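Local atomic coordinates of PrgB (Enterococcus faecalis, PDB entry 6EVU), a protein that promotes aggregation, biofilm formation and conjugation by binding and compacting DNA, represented here by its adhesin domain. Residues S35-D40 / N151-T156; T113-N118 / I126-F131. One frame throughout, in Å; residues are numbered along the deposited sequence.

Interaction 1 (S35-D40 / N151-T156); sequences SVVTKD and NDPIIT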
loop_
_atom_site.group_PDB
_atom_site.type_symbol
_atom_site.label_atom_id
_atom_site.label_comp_id
_atom_site.label_asym_id
_atom_site.label_seq_id
_atom_site.Cartn_x
_atom_site.Cartn_y
_atom_site.Cartn_z
ATOM N N SER A 35 -17.793 3.458 3.405
ATOM C CA SER A 35 -19.009 4.241 3.266
ATOM C C SER A 35 -19.100 5.045 1.972
ATOM O O SER A 35 -20.177 5.584 1.666
ATOM C CB SER A 35 -19.154 5.175 4.492
ATOM O OG SER A 35 -18.255 6.260 4.435
ATOM N N VAL A 36 -17.999 5.199 1.229
ATOM C CA VAL A 36 -17.987 6.073 0.061
ATOM C C VAL A 36 -18.212 5.306 -1.238
ATOM O O VAL A 36 -18.360 5.915 -2.308
ATOM C CB VAL A 36 -16.675 6.887 0.007
ATOM C CG1 VAL A 36 -16.252 7.460 1.392
ATOM C CG2 VAL A 36 -15.534 6.081 -0.643
ATOM N N VAL A 37 -18.299 3.983 -1.166
ATOM C CA VAL A 37 -18.517 3.144 -2.339
ATOM C C VAL A 37 -20.014 3.063 -2.608
ATOM O O VAL A 37 -20.814 2.880 -1.684
ATOM C CB VAL A 37 -17.883 1.760 -2.110
ATOM C CG1 VAL A 37 -18.004 0.847 -3.348
ATOM C CG2 VAL A 37 -16.413 1.928 -1.666
ATOM N N THR A 38 -20.405 3.311 -3.853
ATOM C CA THR A 38 -21.804 3.288 -4.254
ATOM C C THR A 38 -22.038 2.225 -5.317
ATOM O O THR A 38 -21.102 1.602 -5.816
ATOM C CB THR A 38 -22.286 4.632 -4.815
ATOM O OG1 THR A 38 -21.888 4.754 -6.186
ATOM C CG2 THR A 38 -21.760 5.784 -4.012
ATOM N N LYS A 39 -23.338 2.027 -5.645
ATOM C CA LYS A 39 -23.718 1.089 -6.698
ATOM C C LYS A 39 -23.050 1.427 -8.018
ATOM O O LYS A 39 -22.841 0.530 -8.843
ATOM C CB LYS A 39 -25.260 1.080 -6.867
ATOM C CG LYS A 39 -25.851 2.473 -7.188
ATOM C CD LYS A 39 -27.247 2.463 -7.901
ATOM C CE LYS A 39 -28.101 3.609 -7.336
ATOM N NZ LYS A 39 -29.033 4.309 -8.282
ATOM N N ASP A 40 -22.635 2.688 -8.204
ATOM C CA ASP A 40 -22.026 3.149 -9.437
ATOM C C ASP A 40 -20.496 3.268 -9.349
ATOM O O ASP A 40 -19.870 3.683 -10.331
ATOM C CB ASP A 40 -22.622 4.496 -9.822
ATOM C CG ASP A 40 -24.130 4.403 -10.046
ATOM O OD1 ASP A 40 -24.561 3.581 -10.898
ATOM O OD2 ASP A 40 -24.879 5.108 -9.345
ATOM N N ASN A 151 -11.889 -2.589 -8.828
ATOM C CA ASN A 151 -12.985 -1.652 -9.029
ATOM C C ASN A 151 -13.477 -1.047 -7.710
ATOM O O ASN A 151 -14.232 -0.081 -7.759
ATOM C CB ASN A 151 -14.150 -2.361 -9.792
ATOM C CG ASN A 151 -14.000 -2.249 -11.327
ATOM O OD1 ASN A 151 -13.802 -1.160 -11.875
ATOM N ND2 ASN A 151 -14.101 -3.380 -12.015
ATOM N N ASP A 152 -13.101 -1.634 -6.556
ATOM C CA ASP A 152 -13.354 -1.060 -5.240
ATOM C C ASP A 152 -12.133 -0.220 -4.849
ATOM O O ASP A 152 -11.060 -0.789 -4.604
ATOM C CB ASP A 152 -13.602 -2.192 -4.229
ATOM C CG ASP A 152 -14.027 -1.703 -2.850
ATOM O OD1 ASP A 152 -13.719 -0.561 -2.487
ATOM O OD2 ASP A 152 -14.665 -2.482 -2.086
ATOM N N PRO A 153 -12.240 1.119 -4.782
ATOM C CA PRO A 153 -11.057 1.933 -4.449
ATOM C C PRO A 153 -10.531 1.702 -3.033
ATOM O O PRO A 153 -9.393 2.113 -2.720
ATOM C CB PRO A 153 -11.577 3.356 -4.633
ATOM C CG PRO A 153 -13.040 3.249 -4.141
ATOM C CD PRO A 153 -13.490 1.918 -4.802
ATOM N N ILE A 154 -11.343 1.085 -2.174
ATOM C CA ILE A 154 -10.951 0.769 -0.805
ATOM C C ILE A 154 -10.219 -0.561 -0.716
ATOM O O ILE A 154 -9.550 -0.820 0.292
ATOM C CB ILE A 154 -12.199 0.767 0.097
ATOM C CG1 ILE A 154 -12.965 2.076 -0.094
ATOM C CG2 ILE A 154 -11.828 0.558 1.541
ATOM C CD1 ILE A 154 -12.137 3.330 0.230
ATOM N N ILE A 155 -10.328 -1.407 -1.737
ATOM C CA ILE A 155 -9.428 -2.548 -1.881
ATOM C C ILE A 155 -8.147 -2.143 -2.608
ATOM O O ILE A 155 -7.029 -2.564 -2.238
ATOM C CB ILE A 155 -10.191 -3.655 -2.631
ATOM C CG1 ILE A 155 -11.333 -4.215 -1.761
ATOM C CG2 ILE A 155 -9.256 -4.795 -3.123
ATOM C CD1 ILE A 155 -12.226 -5.211 -2.485
ATOM N N THR A 156 -8.302 -1.279 -3.601
ATOM C CA THR A 156 -7.218 -0.535 -4.251
ATOM C C THR A 156 -6.312 -1.349 -5.199
ATOM O O THR A 156 -6.593 -1.407 -6.387
ATOM C CB THR A 156 -6.376 0.194 -3.164
ATOM O OG1 THR A 156 -7.303 0.612 -2.112
ATOM C CG2 THR A 156 -5.671 1.449 -3.680
#

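Interaction 2 (T113-N118 / I126-F131); sequences TYTGLN and ITKAEF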
loop_
_atom_site.group_PDB
_atom_site.type_symbol
_atom_site.label_atom_id
_atom_site.label_comp_id
_atom_site.label_asym_id
_atom_site.label_seq_id
_atom_site.Cartn_x
_atom_site.Cartn_y
_atom_site.Cartn_z
ATOM N N THR A 113 -8.571 5.936 -12.794
ATOM C CA THR A 113 -9.627 6.870 -12.420
ATOM C C THR A 113 -10.838 6.112 -11.884
ATOM O O THR A 113 -11.323 5.178 -12.516
ATOM C CB THR A 113 -10.022 7.707 -13.634
ATOM O OG1 THR A 113 -8.871 8.451 -14.084
ATOM C CG2 THR A 113 -11.127 8.676 -13.272
ATOM N N TYR A 114 -11.318 6.519 -10.722
ATOM C CA TYR A 114 -12.583 6.035 -10.174
ATOM C C TYR A 114 -13.645 7.097 -10.371
ATOM O O TYR A 114 -13.405 8.286 -10.104
ATOM C CB TYR A 114 -12.473 5.728 -8.677
ATOM C CG TYR A 114 -11.551 4.556 -8.370
ATOM C CD1 TYR A 114 -12.080 3.279 -8.327
ATOM C CD2 TYR A 114 -10.206 4.750 -8.063
ATOM C CE1 TYR A 114 -11.277 2.191 -8.066
ATOM C CE2 TYR A 114 -9.372 3.665 -7.774
ATOM C CZ TYR A 114 -9.917 2.376 -7.790
ATOM O OH TYR A 114 -9.164 1.245 -7.506
ATOM N N THR A 115 -14.852 6.672 -10.789
ATOM C CA THR A 115 -16.007 7.563 -10.748
ATOM C C THR A 115 -17.096 6.938 -9.886
ATOM O O THR A 115 -16.972 5.803 -9.409
ATOM C CB THR A 115 -16.557 7.835 -12.152
ATOM O OG1 THR A 115 -16.851 6.573 -12.764
ATOM C CG2 THR A 115 -15.514 8.532 -12.986
ATOM N N GLY A 116 -18.145 7.705 -9.667
ATOM C CA GLY A 116 -19.272 7.231 -8.892
ATOM C C GLY A 116 -19.015 7.090 -7.415
ATOM O O GLY A 116 -19.584 6.197 -6.787
ATOM N N LEU A 117 -18.172 7.939 -6.833
ATOM C CA LEU A 117 -17.887 7.883 -5.406
ATOM C C LEU A 117 -18.821 8.770 -4.592
ATOM O O LEU A 117 -19.416 9.727 -5.089
ATOM C CB LEU A 117 -16.462 8.364 -5.130
ATOM C CG LEU A 117 -15.364 7.680 -5.918
ATOM C CD1 LEU A 117 -13.992 8.360 -5.625
ATOM C CD2 LEU A 117 -15.347 6.223 -5.596
ATOM N N ASN A 118 -18.881 8.487 -3.296
ATOM C CA ASN A 118 -19.575 9.378 -2.375
ATOM C C ASN A 118 -18.700 9.639 -1.154
ATOM O O ASN A 118 -19.073 9.418 -0.002
ATOM C CB ASN A 118 -20.950 8.807 -2.028
ATOM C CG ASN A 118 -21.747 9.742 -1.156
ATOM O OD1 ASN A 118 -21.752 10.944 -1.396
ATOM N ND2 ASN A 118 -22.477 9.197 -0.198
ATOM N N ILE A 126 -16.866 14.234 -2.651
ATOM C CA ILE A 126 -15.842 13.770 -3.580
ATOM C C ILE A 126 -16.459 12.641 -4.387
ATOM O O ILE A 126 -16.779 11.574 -3.846
ATOM C CB ILE A 126 -14.585 13.304 -2.842
ATOM C CG1 ILE A 126 -13.917 14.538 -2.231
ATOM C CG2 ILE A 126 -13.630 12.471 -3.810
ATOM C CD1 ILE A 126 -12.926 14.236 -1.162
ATOM N N THR A 127 -16.607 12.861 -5.686
ATOM C CA THR A 127 -17.286 11.902 -6.543
ATOM C C THR A 127 -16.351 11.131 -7.453
ATOM O O THR A 127 -16.780 10.136 -8.053
ATOM C CB THR A 127 -18.302 12.631 -7.429
ATOM O OG1 THR A 127 -17.627 13.629 -8.183
ATOM C CG2 THR A 127 -19.330 13.351 -6.614
ATOM N N LYS A 128 -15.098 11.568 -7.588
ATOM C CA LYS A 128 -14.157 10.958 -8.524
ATOM C C LYS A 128 -12.773 11.048 -7.884
ATOM O O LYS A 128 -12.510 11.978 -7.104
ATOM C CB LYS A 128 -14.197 11.730 -9.864
ATOM C CG LYS A 128 -13.040 11.506 -10.862
ATOM C CD LYS A 128 -13.296 12.204 -12.201
ATOM C CE LYS A 128 -12.091 13.009 -12.721
ATOM N NZ LYS A 128 -12.242 13.356 -14.177
ATOM N N ALA A 129 -11.893 10.110 -8.234
ATOM C CA ALA A 129 -10.498 10.160 -7.793
ATOM C C ALA A 129 -9.574 9.575 -8.857
ATOM O O ALA A 129 -9.958 8.706 -9.624
ATOM C CB ALA A 129 -10.324 9.404 -6.461
ATOM N N GLU A 130 -8.355 10.107 -8.912
ATOM C CA GLU A 130 -7.269 9.579 -9.740
ATOM C C GLU A 130 -6.200 9.023 -8.834
ATOM O O GLU A 130 -5.676 9.746 -7.988
ATOM C CB GLU A 130 -6.671 10.682 -10.611
ATOM C CG GLU A 130 -7.603 11.057 -11.743
ATOM C CD GLU A 130 -7.134 12.264 -12.548
ATOM O OE1 GLU A 130 -6.195 12.958 -12.101
ATOM O OE2 GLU A 130 -7.725 12.541 -13.625
ATOM N N PHE A 131 -5.919 7.716 -8.966
ATOM C CA PHE A 131 -4.802 7.080 -8.265
ATOM C C PHE A 131 -3.690 6.866 -9.288
ATOM O O PHE A 131 -3.871 6.093 -10.222
ATOM C CB PHE A 131 -5.277 5.731 -7.725
ATOM C CG PHE A 131 -6.147 5.821 -6.487
ATOM C CD1 PHE A 131 -7.303 6.605 -6.436
ATOM C CD2 PHE A 131 -5.758 5.105 -5.351
ATOM C CE1 PHE A 131 -8.065 6.673 -5.238
ATOM C CE2 PHE A 131 -6.515 5.201 -4.152
ATOM C CZ PHE A 131 -7.662 5.944 -4.143
HETATM O O HOH W 1 -9.121 10.855 -15.212
#

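Interaction 1 (S35-D40 / N151-T156)
Val37 CG2 meets three residues of 151-156 at once: Ile154 CG1 at 3.8 Å, Asp152 OD1 also at 3.8 Å, and, a little farther off, Pro153 CD at 4.3 Å. That branch is placed by the first torsion of Val37: CG1 stands anti to the backbone N (chi1 -177°), which turns CG2 back beside that nitrogen and points it into the bend made by Asp152, Pro153 and Ile154. The valine and isoleucine side chains run past each other in opposite directions, whereas the Asp152 side chain crosses that of Val37 at about a right angle, presenting a carboxylate oxygen to the methyl. Val36 adds a looser touch, CG2 to Ile154 CD1 at 4.5 Å. The contact is therefore van der Waals packing, with 145 Å² buried in total. Asp152 OD1 accepts a hydrogen bond from Ile154 N at 2.9 Å, an Asx turn; the donor reaches it on the anti side, 33° out of the carboxylate plane. Thr156 OG1 donates to Pro153 O at 2.6 Å, from above the carbonyl plane, so two side-chain bonds brace the bend. On the other segment Thr38 OG1 accepts from Asp40 N in an ST turn. Ile154 also packs on Phe32, and Pro153 on Thr41. Asn151 OD1 accepts a hydrogen bond from Ile43 N in strand 42-47, and Thr156 rests on Phe131 and Tyr133 of strand 124-137. The contact thus joins the loop between strands 30-31 and 42-47 to the one between strands 145-150 and 157-160.

Interaction 2 (T113-N118 / I126-F131)
Strands 110-115 and 124-137 are antiparallel neighbours in the large sheet of the adhesin domain; toward its other neighbour, strand 169-179, strand 124-137 has a classic beta bulge, Thr127 and Lys128 both facing Phe178. The short strand axes run at 169° and approach to 4.7 Å. Tyr114 and Ala129 form the hydrogen-bonded pair: Tyr114 N gives to Ala129 O at 2.8 Å and Ala129 N to Tyr114 O at 3.0 Å. Beyond it Leu117 N bonds Thr127 O at 2.9 Å, coming from above the carbonyl plane, 40° out of it, a departure from the regular ladder. Leu117 folds over the second strand, its CD1 lying 3.9 Å from Ala129 CB. On that face the Tyr114 ring sends its CD2-CE2 edge onto one face of Phe131, a T-shaped stack with centroids 5.3 Å apart and planes at 76°; CE2 lies above the rim of the Phe131 ring, not its centre. The Tyr114 hydroxyl bonds Ser150 O. On the face of Thr113 and Glu130, the non-hydrogen-bonded pair, the side chains lie side by side and point the same way. Thr113 OG1 shares a water with Glu130 OE2, to which that water donates at 2.7 Å. Lys128 meets the ring of Phe178 in a cation-pi contact. The two faces thus differ in chemistry: aromatic and aliphatic groups interlock on the buried Tyr114 face, while a water joins hydroxyl to carboxylate on the partly exposed one.

The two interactions lie side by side, their centres about 9 Å apart, on the same side of the chain's centre and in the part of the chain that belongs to the glucan-binding protein C family. Along the chain 35-40 comes first, then 113-118 and 126-131, and finally 151-156, so interaction 2 falls between the two segments of interaction 1. They touch directly: Thr38 OG1 probably bonds Gly116 O at 2.8 Å and Val36 O probably accepts from Asn118 N at the same distance, while Pro153 CA packs on Tyr114 CZ at 3.6 Å. Two connecting loops thus meet the end of strand 110-115 and the residues after it, 35-40 probably by hydrogen bonds and 151-156 by packing.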